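PDB 6TNE: histidine kinase from Caulobacter vibrioides, which probably relays phosphoryl groups in two-component signalling, its receiver domain accepting phosphate as part of the hybrid histidine kinase CckA. Local coordinates for residues R18-A22 with R23-V27. Sequence-based numbering, arbitrary orientation.
Sequences RLLRA and RGYEV
Arg-21, in the last turn of helix 10-21, lays its side chain across Val-27 of strand 26-30, CG lying 4.1 Å from Val-27 CG2. The chain runs extended from CG to NE, and at its end NH2 serves two acceptors: Val-27 O (2.9 Å, N-H...O 162°), close to the guanidinium plane, and the carboxylate of Glu-29 in a salt bridge. At the same edge NE binds a water that also accepts from Val-27 N. Arginine suits this exposed place because its long chain carries a planar, many-handed donor to the strand.

Arg-23 folds back over the helix end instead: with CG anti to its carbonyl carbon (chi1 -66°), NH1 reaches Leu-19 O at 3.2 Å, the oxygen lying in the guanidinium plane.

A Schellman motif ends the helix here. Gly-24 N bonds to Arg-21 O, while Arg-23 N and Tyr-25 N approach Leu-20 O from opposite faces of its plane. Gly-24, at positive phi (100°), suits the C-prime place because a CB there would jam against the preceding carbonyl oxygen.

On the side facing strand 2-6, Leu-20 slants across Tyr-25, CD1 lying 4.1 Å from ring atom CD2, and its CB meets Val-27 CG2 at 3.9 Å. Leu-20 and Val-27, both buried, touch Phe-5; the partly exposed tyrosine also reaches helix 107-118. Loop amides and the Arg-23 guanidinium thus take up carbonyls of the last helical turn, while Arg-21 ties that turn to the strand the chain enters next in this CheY-like beta-alpha-beta unit.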
loop_
_atom_site.group_PDB
_atom_site.type_symbol
_atom_site.label_atom_id
_atom_site.label_comp_id
_atom_site.label_asym_id
_atom_site.label_seq_id
_atom_site.Cartn_x
_atom_site.Cartn_y
_atom_site.Cartn_z
ATOM N N ARG A 18 -4.679 7.549 8.564
ATOM C CA ARG A 18 -5.208 7.839 9.897
ATOM C C ARG A 18 -6.374 6.918 10.244
ATOM O O ARG A 18 -6.506 6.465 11.387
ATOM C CB ARG A 18 -5.601 9.314 9.978
ATOM C CG ARG A 18 -4.381 10.204 10.014
ATOM C CD ARG A 18 -4.759 11.670 9.991
ATOM N NE ARG A 18 -5.391 12.036 11.261
ATOM C CZ ARG A 18 -5.952 13.217 11.477
ATOM N NH1 ARG A 18 -5.988 14.109 10.503
ATOM N NH2 ARG A 18 -6.503 13.487 12.657
ATOM N N LEU A 19 -7.245 6.634 9.265
ATOM C CA LEU A 19 -8.374 5.758 9.532
ATOM C C LEU A 19 -7.937 4.327 9.737
ATOM O O LEU A 19 -8.533 3.610 10.557
ATOM C CB LEU A 19 -9.435 5.890 8.453
ATOM C CG LEU A 19 -10.111 7.250 8.542
ATOM C CD1 LEU A 19 -10.904 7.547 7.271
ATOM C CD2 LEU A 19 -11.037 7.358 9.742
ATOM N N LEU A 20 -6.858 3.903 9.058
ATOM C CA LEU A 20 -6.333 2.569 9.298
ATOM C C LEU A 20 -5.637 2.507 10.667
ATOM O O LEU A 20 -5.753 1.508 11.395
ATOM C CB LEU A 20 -5.415 2.207 8.156
ATOM C CG LEU A 20 -5.795 1.320 6.994
ATOM C CD1 LEU A 20 -7.130 0.566 6.921
ATOM C CD2 LEU A 20 -5.096 1.697 5.679
ATOM N N ARG A 21 -4.904 3.561 11.042
ATOM C CA ARG A 21 -4.298 3.574 12.385
ATOM C C ARG A 21 -5.359 3.494 13.482
ATOM O O ARG A 21 -5.121 2.910 14.551
ATOM C CB ARG A 21 -3.433 4.823 12.569
ATOM C CG ARG A 21 -2.159 4.841 11.778
ATOM C CD ARG A 21 -1.285 6.091 12.091
ATOM N NE ARG A 21 -0.216 6.131 11.108
ATOM C CZ ARG A 21 -0.128 7.040 10.131
ATOM N NH1 ARG A 21 -0.994 8.048 10.077
ATOM N NH2 ARG A 21 0.815 6.897 9.203
ATOM N N ALA A 22 -6.518 4.116 13.256
ATOM C CA ALA A 22 -7.619 4.062 14.218
ATOM C C ALA A 22 -8.099 2.644 14.426
ATOM O O ALA A 22 -8.719 2.348 15.455
ATOM C CB ALA A 22 -8.777 4.901 13.680
ATOM N N ARG A 23 -7.860 1.766 13.464
ATOM C CA ARG A 23 -8.243 0.367 13.532
ATOM C C ARG A 23 -7.101 -0.512 13.986
ATOM O O ARG A 23 -7.251 -1.741 14.032
ATOM C CB ARG A 23 -8.748 -0.116 12.180
ATOM C CG ARG A 23 -10.027 0.560 11.789
ATOM C CD ARG A 23 -10.283 0.431 10.322
ATOM N NE ARG A 23 -11.693 0.631 10.058
ATOM C CZ ARG A 23 -12.298 1.815 9.948
ATOM N NH1 ARG A 23 -11.610 2.964 10.054
ATOM N NH2 ARG A 23 -13.621 1.840 9.710
ATOM N N GLY A 24 -5.993 0.085 14.397
ATOM C CA GLY A 24 -4.946 -0.668 15.043
ATOM C C GLY A 24 -3.793 -1.040 14.141
ATOM O O GLY A 24 -2.850 -1.684 14.604
ATOM N N TYR A 25 -3.806 -0.616 12.876
ATOM C CA TYR A 25 -2.685 -0.912 11.996
ATOM C C TYR A 25 -1.545 0.085 12.176
ATOM O O TYR A 25 -1.747 1.244 12.526
ATOM C CB TYR A 25 -3.137 -0.868 10.537
ATOM C CG TYR A 25 -4.218 -1.886 10.230
ATOM C CD1 TYR A 25 -3.923 -3.243 10.212
ATOM C CD2 TYR A 25 -5.542 -1.504 10.040
ATOM C CE1 TYR A 25 -4.882 -4.188 9.957
ATOM C CE2 TYR A 25 -6.520 -2.442 9.778
ATOM C CZ TYR A 25 -6.183 -3.782 9.750
ATOM O OH TYR A 25 -7.133 -4.729 9.494
ATOM N N GLU A 26 -0.330 -0.375 11.916
ATOM C CA GLU A 26 0.791 0.541 11.769
ATOM C C GLU A 26 0.877 0.861 10.292
ATOM O O GLU A 26 0.816 -0.046 9.468
ATOM C CB GLU A 26 2.092 -0.107 12.246
ATOM C CG GLU A 26 3.262 0.853 12.294
ATOM C CD GLU A 26 4.561 0.169 12.645
ATOM O OE1 GLU A 26 4.521 -1.004 13.067
ATOM O OE2 GLU A 26 5.617 0.810 12.477
ATOM N N VAL A 27 0.927 2.145 9.963
ATOM C CA VAL A 27 0.915 2.547 8.558
ATOM C C VAL A 27 2.164 3.355 8.277
ATOM O O VAL A 27 2.328 4.458 8.833
ATOM C CB VAL A 27 -0.357 3.320 8.188
ATOM C CG1 VAL A 27 -0.329 3.641 6.717
ATOM C CG2 VAL A 27 -1.581 2.492 8.509
HETATM O O HOH W 1 1.519 4.051 12.173
#